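Local coordinates for putative uncharacterized protein (Aeropyrum pernix, PDB 3P1Z), which is uncharacterised but may bind nucleic acid and take part in tRNA-intron cleavage, as members of the tRNA-splicing endonuclease family do, at residues A150-D153 and L157-Y160; L83-V88 and G106-E111; C11-R16 and S31-L36. All blocks are in the same frame, centred on the assembly; numbering follows the deposited sequence.

Contact 1 of 3, residues A150-D153 and L157-Y160; sequences AIVD and LITY
Asp153 and Leu157 meet because chi1 of Asp153, 87°, sets its carboxylate between the backbone N and the carbonyl carbon, bringing OD2 across the turn to the Leu157 amide. Leu157 carries CG beside its own N (chi1 -62°), and its branch runs alongside the Asp153 side chain, pointing the same way. Two bonds tie these residues: Asp153 N gives to Leu157 O at 2.8 Å, in the carbonyl plane, and Leu157 N gives to Asp153 OD2 at 2.8 Å, reaching the oxygen nearly along its C-O axis. OD2 also takes the hydroxyl of Thr155 and, weakly, the amide of Gly156, so one carboxylate oxygen gathers three polar groups of the turn.

Beyond it the strands run antiparallel, their axes 4.6 Å apart. Ile151 and Thr159 form a hydrogen-bonded pair, with Ile151 N to Thr159 O at 3.0 Å and Thr159 N to Ile151 O at 2.9 Å. Non-hydrogen-bonded pairs flank it. In one, Val152 CG2 lies beside Ile158 CG1 at 4.1 Å; in the other, Ala150 CB approaches Tyr160 CE1 obliquely at 3.4 Å. Ala150, Val152, Ile158 and Tyr160 share one sheet face, while Ile151 and Thr159 occupy the other and pack on other subunits.

Within its own chain the hairpin forms one edge of the mixed sheet. Strand 146-152 bonds through its backbone to strand 115-123, and helix 83-95 covers the Val152 and Tyr160 face, where Asp91 holds the tyrosine hydroxyl. Tyr160 also makes backbone hydrogen bonds with a neighbouring subunit, so strand 158-166, outermost within its own chain, becomes part of the assembly's interface.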
loop_
_atom_site.group_PDB
_atom_site.type_symbol
_atom_site.label_atom_id
_atom_site.label_comp_id
_atom_site.label_asym_id
_atom_site.label_seq_id
_atom_site.Cartn_x
_atom_site.Cartn_y
_atom_site.Cartn_z
ATOM N N ALA A 150 -5.807 -4.623 -16.864
ATOM C CA ALA A 150 -4.436 -4.356 -17.277
ATOM C C ALA A 150 -4.007 -2.972 -16.810
ATOM O O ALA A 150 -4.564 -1.951 -17.224
ATOM C CB ALA A 150 -4.272 -4.504 -18.792
ATOM N N ILE A 151 -3.026 -2.947 -15.925
ATOM C CA ILE A 151 -2.527 -1.691 -15.417
ATOM C C ILE A 151 -1.204 -1.342 -16.048
ATOM O O ILE A 151 -0.253 -2.113 -16.024
ATOM C CB ILE A 151 -2.399 -1.717 -13.901
ATOM C CG1 ILE A 151 -3.781 -1.984 -13.305
ATOM C CG2 ILE A 151 -1.816 -0.395 -13.388
ATOM C CD1 ILE A 151 -3.798 -3.053 -12.277
ATOM N N VAL A 152 -1.163 -0.159 -16.629
ATOM C CA VAL A 152 0.036 0.330 -17.244
ATOM C C VAL A 152 0.554 1.398 -16.323
ATOM O O VAL A 152 -0.089 2.417 -16.146
ATOM C CB VAL A 152 -0.277 0.929 -18.633
ATOM C CG1 VAL A 152 1.013 1.328 -19.357
ATOM C CG2 VAL A 152 -1.085 -0.065 -19.453
ATOM N N ASP A 153 1.710 1.180 -15.725
ATOM C CA ASP A 153 2.247 2.208 -14.849
ATOM C C ASP A 153 2.802 3.416 -15.615
ATOM O O ASP A 153 2.894 3.431 -16.852
ATOM C CB ASP A 153 3.303 1.647 -13.881
ATOM C CG ASP A 153 4.713 1.627 -14.481
ATOM O OD1 ASP A 153 5.706 1.731 -13.733
ATOM O OD2 ASP A 153 4.836 1.498 -15.703
ATOM N N LEU A 157 5.086 0.075 -18.136
ATOM C CA LEU A 157 5.009 -1.318 -17.728
ATOM C C LEU A 157 3.562 -1.797 -17.586
ATOM O O LEU A 157 2.693 -1.077 -17.090
ATOM C CB LEU A 157 5.762 -1.526 -16.418
ATOM C CG LEU A 157 7.254 -1.217 -16.511
ATOM C CD1 LEU A 157 7.932 -1.163 -15.137
ATOM C CD2 LEU A 157 7.922 -2.228 -17.409
ATOM N N ILE A 158 3.316 -3.027 -18.023
ATOM C CA ILE A 158 1.972 -3.577 -18.031
ATOM C C ILE A 158 1.833 -4.802 -17.148
ATOM O O ILE A 158 2.602 -5.748 -17.256
ATOM C CB ILE A 158 1.566 -4.005 -19.433
ATOM C CG1 ILE A 158 1.729 -2.841 -20.409
ATOM C CG2 ILE A 158 0.136 -4.555 -19.421
ATOM C CD1 ILE A 158 1.548 -3.243 -21.848
ATOM N N THR A 159 0.823 -4.786 -16.293
ATOM C CA THR A 159 0.499 -5.943 -15.470
ATOM C C THR A 159 -0.915 -6.426 -15.740
ATOM O O THR A 159 -1.800 -5.640 -16.070
ATOM C CB THR A 159 0.646 -5.639 -13.979
ATOM O OG1 THR A 159 1.758 -4.762 -13.790
ATOM C CG2 THR A 159 0.905 -6.910 -13.238
ATOM N N TYR A 160 -1.122 -7.727 -15.613
ATOM C CA TYR A 160 -2.437 -8.290 -15.870
ATOM C C TYR A 160 -2.979 -9.006 -14.642
ATOM O O TYR A 160 -2.270 -9.778 -13.993
ATOM C CB TYR A 160 -2.390 -9.250 -17.055
ATOM C CG TYR A 160 -2.159 -8.581 -18.392
ATOM C CD1 TYR A 160 -3.188 -7.897 -19.042
ATOM C CD2 TYR A 160 -0.924 -8.650 -19.017
ATOM C CE1 TYR A 160 -2.993 -7.300 -20.274
ATOM C CE2 TYR A 160 -0.714 -8.050 -20.256
ATOM C CZ TYR A 160 -1.749 -7.374 -20.874
ATOM O OH TYR A 160 -1.539 -6.775 -22.089
#

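Contact 2 of 3, residues L83-V88 and G106-E111; sequences LDTALV and GTLVYE
Thr85 and Val88 stand three residues apart on helix 83-95 and therefore project from the same side of it, both toward Leu108 on strand 107-112. The helix is in regular form, Val88 N bonding to Asp84 O at 2.9 Å, whereas Leu108 has ordinary beta-strand torsions (phi -128°, psi 137°) and sends its side chain toward the helix. The backbones stay well apart: the nearest CA atoms, those of Thr85 and Gly106, are separated by 7.3 Å. Gly106 leads into the strand with a positive phi, which suits glycine.

Leu108 carries its CG beside the backbone N (chi1 -77°), and its two methyls then divide the work. CD2 meets the Thr85 methyl CG2 at 3.8 Å. CD1 touches both Thr85 O (3.8 Å) and Val88 CG1 (4.1 Å). The leucine thus slants across both helical side chains and fits against the turn that joins them. Thr85 offers its methyl to the strand; its OG1 branch instead hydrogen-bonds Ser82 OG, just ahead of the segment. Val88 is shared, since it also touches Val121 of strand 115-123 and Ala150 and Val152 of strand 146-152.

This is helix-on-sheet packing in the domain that resembles the catalytic half of tRNA-intron endonucleases. Contact across it is by van der Waals touch between methyls, with a peptide oxygen as the polar neighbour. Between these two segments the joint rests on methyl packing, probably aided by burial of apolar surface, with no directional polar bond.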
loop_
_atom_site.group_PDB
_atom_site.type_symbol
_atom_site.label_atom_id
_atom_site.label_comp_id
_atom_site.label_asym_id
_atom_site.label_seq_id
_atom_site.Cartn_x
_atom_site.Cartn_y
_atom_site.Cartn_z
ATOM N N LEU A 83 -2.940 5.921 -25.965
ATOM C CA LEU A 83 -1.607 5.342 -25.922
ATOM C C LEU A 83 -1.477 4.068 -25.077
ATOM O O LEU A 83 -0.772 3.134 -25.468
ATOM C CB LEU A 83 -0.588 6.361 -25.438
ATOM C CG LEU A 83 0.805 5.745 -25.523
ATOM C CD1 LEU A 83 1.045 5.288 -26.947
ATOM C CD2 LEU A 83 1.840 6.748 -25.081
ATOM N N ASP A 84 -2.141 4.016 -23.930
ATOM C CA ASP A 84 -2.059 2.812 -23.113
ATOM C C ASP A 84 -2.838 1.638 -23.704
ATOM O O ASP A 84 -2.299 0.544 -23.796
ATOM C CB ASP A 84 -2.493 3.086 -21.679
ATOM C CG ASP A 84 -1.490 3.903 -20.909
ATOM O OD1 ASP A 84 -0.283 3.866 -21.236
ATOM O OD2 ASP A 84 -1.917 4.577 -19.956
ATOM N N THR A 85 -4.096 1.864 -24.097
ATOM C CA THR A 85 -4.917 0.817 -24.729
ATOM C C THR A 85 -4.145 0.152 -25.862
ATOM O O THR A 85 -4.141 -1.070 -25.998
ATOM C CB THR A 85 -6.207 1.379 -25.369
ATOM O OG1 THR A 85 -6.793 2.386 -24.538
ATOM C CG2 THR A 85 -7.209 0.280 -25.614
ATOM N N ALA A 86 -3.520 0.995 -26.685
ATOM C CA ALA A 86 -2.725 0.585 -27.845
ATOM C C ALA A 86 -1.567 -0.310 -27.435
ATOM O O ALA A 86 -1.221 -1.271 -28.126
ATOM C CB ALA A 86 -2.189 1.811 -28.557
ATOM N N LEU A 87 -0.951 0.047 -26.313
ATOM C CA LEU A 87 0.148 -0.727 -25.760
ATOM C C LEU A 87 -0.356 -2.098 -25.320
ATOM O O LEU A 87 0.231 -3.114 -25.704
ATOM C CB LEU A 87 0.834 0.025 -24.608
ATOM C CG LEU A 87 1.629 1.269 -25.033
ATOM C CD1 LEU A 87 2.169 2.076 -23.839
ATOM C CD2 LEU A 87 2.758 0.859 -25.975
ATOM N N VAL A 88 -1.447 -2.130 -24.548
ATOM C CA VAL A 88 -2.000 -3.390 -24.041
ATOM C C VAL A 88 -2.451 -4.250 -25.189
ATOM O O VAL A 88 -2.482 -5.481 -25.095
ATOM C CB VAL A 88 -3.241 -3.178 -23.155
ATOM C CG1 VAL A 88 -3.752 -4.516 -22.650
ATOM C CG2 VAL A 88 -2.922 -2.249 -22.004
ATOM N N GLY A 106 -12.901 1.923 -22.404
ATOM C CA GLY A 106 -11.631 1.443 -21.883
ATOM C C GLY A 106 -11.444 -0.061 -21.865
ATOM O O GLY A 106 -10.646 -0.580 -21.087
ATOM N N THR A 107 -12.170 -0.772 -22.717
ATOM C CA THR A 107 -12.084 -2.223 -22.707
ATOM C C THR A 107 -11.757 -2.849 -24.068
ATOM O O THR A 107 -12.068 -2.308 -25.130
ATOM C CB THR A 107 -13.345 -2.862 -22.111
ATOM O OG1 THR A 107 -14.442 -2.702 -23.017
ATOM C CG2 THR A 107 -13.683 -2.209 -20.779
ATOM N N LEU A 108 -11.110 -4.003 -23.992
ATOM C CA LEU A 108 -10.607 -4.725 -25.126
ATOM C C LEU A 108 -11.156 -6.125 -24.979
ATOM O O LEU A 108 -11.150 -6.676 -23.887
ATOM C CB LEU A 108 -9.074 -4.761 -25.071
ATOM C CG LEU A 108 -8.243 -3.530 -25.466
ATOM C CD1 LEU A 108 -6.749 -3.829 -25.402
ATOM C CD2 LEU A 108 -8.622 -3.067 -26.869
ATOM N N VAL A 109 -11.634 -6.719 -26.063
ATOM C CA VAL A 109 -12.203 -8.060 -25.952
ATOM C C VAL A 109 -11.520 -9.074 -26.855
ATOM O O VAL A 109 -11.303 -8.808 -28.040
ATOM C CB VAL A 109 -13.708 -8.058 -26.232
ATOM C CG1 VAL A 109 -14.297 -9.401 -25.877
ATOM C CG2 VAL A 109 -14.375 -6.968 -25.436
ATOM N N TYR A 110 -11.198 -10.243 -26.296
ATOM C CA TYR A 110 -10.459 -11.267 -27.047
ATOM C C TYR A 110 -10.747 -12.715 -26.625
ATOM O O TYR A 110 -10.845 -13.023 -25.434
ATOM C CB TYR A 110 -8.950 -10.992 -26.997
ATOM C CG TYR A 110 -8.200 -11.597 -25.821
ATOM C CD1 TYR A 110 -7.801 -12.927 -25.833
ATOM C CD2 TYR A 110 -7.858 -10.828 -24.711
ATOM C CE1 TYR A 110 -7.104 -13.480 -24.768
ATOM C CE2 TYR A 110 -7.157 -11.378 -23.635
ATOM C CZ TYR A 110 -6.782 -12.702 -23.673
ATOM O OH TYR A 110 -6.074 -13.261 -22.625
ATOM N N GLU A 111 -10.857 -13.607 -27.608
ATOM C CA GLU A 111 -11.228 -14.993 -27.333
ATOM C C GLU A 111 -10.024 -15.922 -27.404
ATOM O O GLU A 111 -9.108 -15.713 -28.189
ATOM C CB GLU A 111 -12.331 -15.421 -28.294
ATOM C CG GLU A 111 -13.169 -14.223 -28.712
ATOM C CD GLU A 111 -14.614 -14.560 -29.028
ATOM O OE1 GLU A 111 -15.485 -13.683 -28.799
ATOM O OE2 GLU A 111 -14.879 -15.683 -29.512
#

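Contact 3 of 3, residues C11-R16 and S31-L36; sequences CKAAAR and SYCRNL
One residue past Cys11, Lys12 lays its aliphatic chain over the ring of Tyr32. Its CB makes a CH-pi contact with one face, 3.8 Å from the ring centroid and 20° off the normal. Beyond CG the chain is extended, so CD continues across the ring to reach Tyr32 CD1 at 3.7 Å while the ammonium end leads away from the helix. The Lys12 carbonyl oxygen borders the same ring, near CD2.

Ala13 follows, its CB directed at the helix and touching Tyr32 CE2 at 3.9 Å from an oblique angle. The same methyl lies 4.3 Å from Cys33 SG. Farther on, the chain is paired through its backbone with strand 21-26.

The Tyr32 ring reaches these residues because its CG stands opposite the backbone N (chi1 170°), which throws the ring out from the helix. Met60 touches both Tyr32 and Lys12, and the phenol hydroxyl has a weak hydrogen bond to Gln55. Replacing Tyr32 with a serine would probably leave the Lys12 methylenes and the Ala13 methyl without their aromatic partner, open a gap between Lys12-Ala13 and the helix, and deprive Gln55 of its weak bond.

The contact is apolar in substance: a lysine contributes its methylenes rather than its charge, and an aromatic face receives them. Cys11 and Cys33 are each disulfide-bonded, to Cys62 and Cys27, so covalent links tie each segment to other parts of the N-terminal region, consistent with a small domain held by disulfides as well as by packing.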
loop_
_atom_site.group_PDB
_atom_site.type_symbol
_atom_site.label_atom_id
_atom_site.label_comp_id
_atom_site.label_asym_id
_atom_site.label_seq_id
_atom_site.Cartn_x
_atom_site.Cartn_y
_atom_site.Cartn_z
ATOM N N CYS A 11 8.078 -2.922 -46.205
ATOM C CA CYS A 11 6.673 -2.934 -45.810
ATOM C C CYS A 11 5.999 -4.113 -46.498
ATOM O O CYS A 11 6.374 -4.470 -47.612
ATOM C CB CYS A 11 5.994 -1.639 -46.247
ATOM S SG CYS A 11 7.149 -0.273 -46.496
ATOM N N LYS A 12 5.018 -4.725 -45.843
ATOM C CA LYS A 12 4.204 -5.751 -46.491
ATOM C C LYS A 12 2.864 -5.158 -46.921
ATOM O O LYS A 12 1.918 -5.897 -47.200
ATOM C CB LYS A 12 3.977 -6.967 -45.581
ATOM C CG LYS A 12 5.147 -7.927 -45.481
ATOM C CD LYS A 12 4.866 -8.951 -44.401
ATOM C CE LYS A 12 6.121 -9.660 -43.916
ATOM N NZ LYS A 12 5.936 -10.243 -42.547
ATOM N N ALA A 13 2.804 -3.824 -46.974
ATOM C CA ALA A 13 1.604 -3.075 -47.373
ATOM C C ALA A 13 1.695 -1.594 -46.985
ATOM O O ALA A 13 2.409 -1.226 -46.054
ATOM C CB ALA A 13 0.350 -3.696 -46.781
ATOM N N ALA A 14 0.958 -0.745 -47.694
ATOM C CA ALA A 14 1.051 0.708 -47.499
ATOM C C ALA A 14 -0.321 1.373 -47.400
ATOM O O ALA A 14 -1.223 1.075 -48.185
ATOM C CB ALA A 14 1.876 1.344 -48.611
ATOM N N ALA A 15 -0.466 2.282 -46.436
ATOM C CA ALA A 15 -1.784 2.796 -46.050
ATOM C C ALA A 15 -1.809 4.297 -45.777
ATOM O O ALA A 15 -0.839 4.873 -45.302
ATOM C CB ALA A 15 -2.311 2.030 -44.834
ATOM N N ARG A 16 -2.942 4.921 -46.073
ATOM C CA ARG A 16 -3.109 6.352 -45.864
ATOM C C ARG A 16 -4.041 6.594 -44.697
ATOM O O ARG A 16 -4.897 5.769 -44.388
ATOM C CB ARG A 16 -3.722 7.006 -47.090
ATOM C CG ARG A 16 -5.213 6.819 -47.156
ATOM C CD ARG A 16 -5.867 7.839 -48.058
ATOM N NE ARG A 16 -7.252 7.468 -48.330
ATOM C CZ ARG A 16 -7.632 6.704 -49.352
ATOM N NH1 ARG A 16 -6.725 6.241 -50.207
ATOM N NH2 ARG A 16 -8.918 6.408 -49.523
ATOM N N SER A 31 -0.036 -12.810 -48.684
ATOM C CA SER A 31 -0.413 -13.648 -47.547
ATOM C C SER A 31 -0.697 -12.786 -46.327
ATOM O O SER A 31 -1.573 -13.092 -45.514
ATOM C CB SER A 31 0.685 -14.666 -47.227
ATOM O OG SER A 31 1.942 -14.029 -47.044
ATOM N N TYR A 32 0.059 -11.700 -46.218
ATOM C CA TYR A 32 -0.052 -10.772 -45.100
ATOM C C TYR A 32 -1.427 -10.110 -45.096
ATOM O O TYR A 32 -2.146 -10.156 -44.094
ATOM C CB TYR A 32 1.072 -9.740 -45.188
ATOM C CG TYR A 32 0.989 -8.566 -44.240
ATOM C CD1 TYR A 32 1.450 -8.662 -42.928
ATOM C CD2 TYR A 32 0.495 -7.343 -44.674
ATOM C CE1 TYR A 32 1.395 -7.577 -42.071
ATOM C CE2 TYR A 32 0.440 -6.250 -43.828
ATOM C CZ TYR A 32 0.888 -6.372 -42.527
ATOM O OH TYR A 32 0.830 -5.280 -41.691
ATOM N N CYS A 33 -1.804 -9.516 -46.220
ATOM C CA CYS A 33 -3.148 -8.967 -46.357
ATOM C C CYS A 33 -4.235 -10.028 -46.193
ATOM O O CYS A 33 -5.177 -9.846 -45.420
ATOM C CB CYS A 33 -3.317 -8.251 -47.690
ATOM S SG CYS A 33 -2.823 -6.539 -47.592
ATOM N N ARG A 34 -4.107 -11.135 -46.918
ATOM C CA ARG A 34 -5.047 -12.238 -46.767
ATOM C C ARG A 34 -5.199 -12.622 -45.298
ATOM O O ARG A 34 -6.300 -12.940 -44.853
ATOM C CB ARG A 34 -4.614 -13.449 -47.599
ATOM C CG ARG A 34 -5.013 -13.364 -49.074
ATOM C CD ARG A 34 -4.910 -14.724 -49.769
ATOM N NE ARG A 34 -3.561 -15.270 -49.672
ATOM C CZ ARG A 34 -2.524 -14.802 -50.359
ATOM N NH1 ARG A 34 -2.686 -13.778 -51.194
ATOM N NH2 ARG A 34 -1.326 -15.352 -50.207
ATOM N N ASN A 35 -4.093 -12.593 -44.555
ATOM C CA ASN A 35 -4.137 -12.850 -43.117
ATOM C C ASN A 35 -5.014 -11.815 -42.436
ATOM O O ASN A 35 -5.949 -12.157 -41.707
ATOM C CB ASN A 35 -2.733 -12.825 -42.494
ATOM C CG ASN A 35 -2.701 -13.420 -41.088
ATOM O OD1 ASN A 35 -3.306 -14.462 -40.828
ATOM N ND2 ASN A 35 -1.983 -12.764 -40.181
ATOM N N LEU A 36 -4.715 -10.547 -42.699
ATOM C CA LEU A 36 -5.416 -9.437 -42.065
ATOM C C LEU A 36 -6.880 -9.357 -42.492
ATOM O O LEU A 36 -7.580 -8.410 -42.144
ATOM C CB LEU A 36 -4.707 -8.103 -42.343
ATOM C CG LEU A 36 -3.249 -7.898 -41.911
ATOM C CD1 LEU A 36 -2.803 -6.483 -42.257
ATOM C CD2 LEU A 36 -3.056 -8.161 -40.424
#

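In the fold
Contacts 1 and 2 belong to one structural unit, for both reach the five-stranded mixed sheet and they share the Val88 side chain, while Val152 also meets Asp84. Contact 2, about 5 Å from the chain centre, is the inner joint of helix on sheet and relies on methyl packing; contact 1, its centre about 14 Å out, binds the sheet's last hairpin with backbone bonds and faces other subunits. Contact 3 stands apart in the SEN2-like N-terminal region, its centre about 30 Å from that of contact 1. It too is buried and packs against a helix, but uses an aromatic face flanked by disulfides, and no other subunit of the assembly touches it.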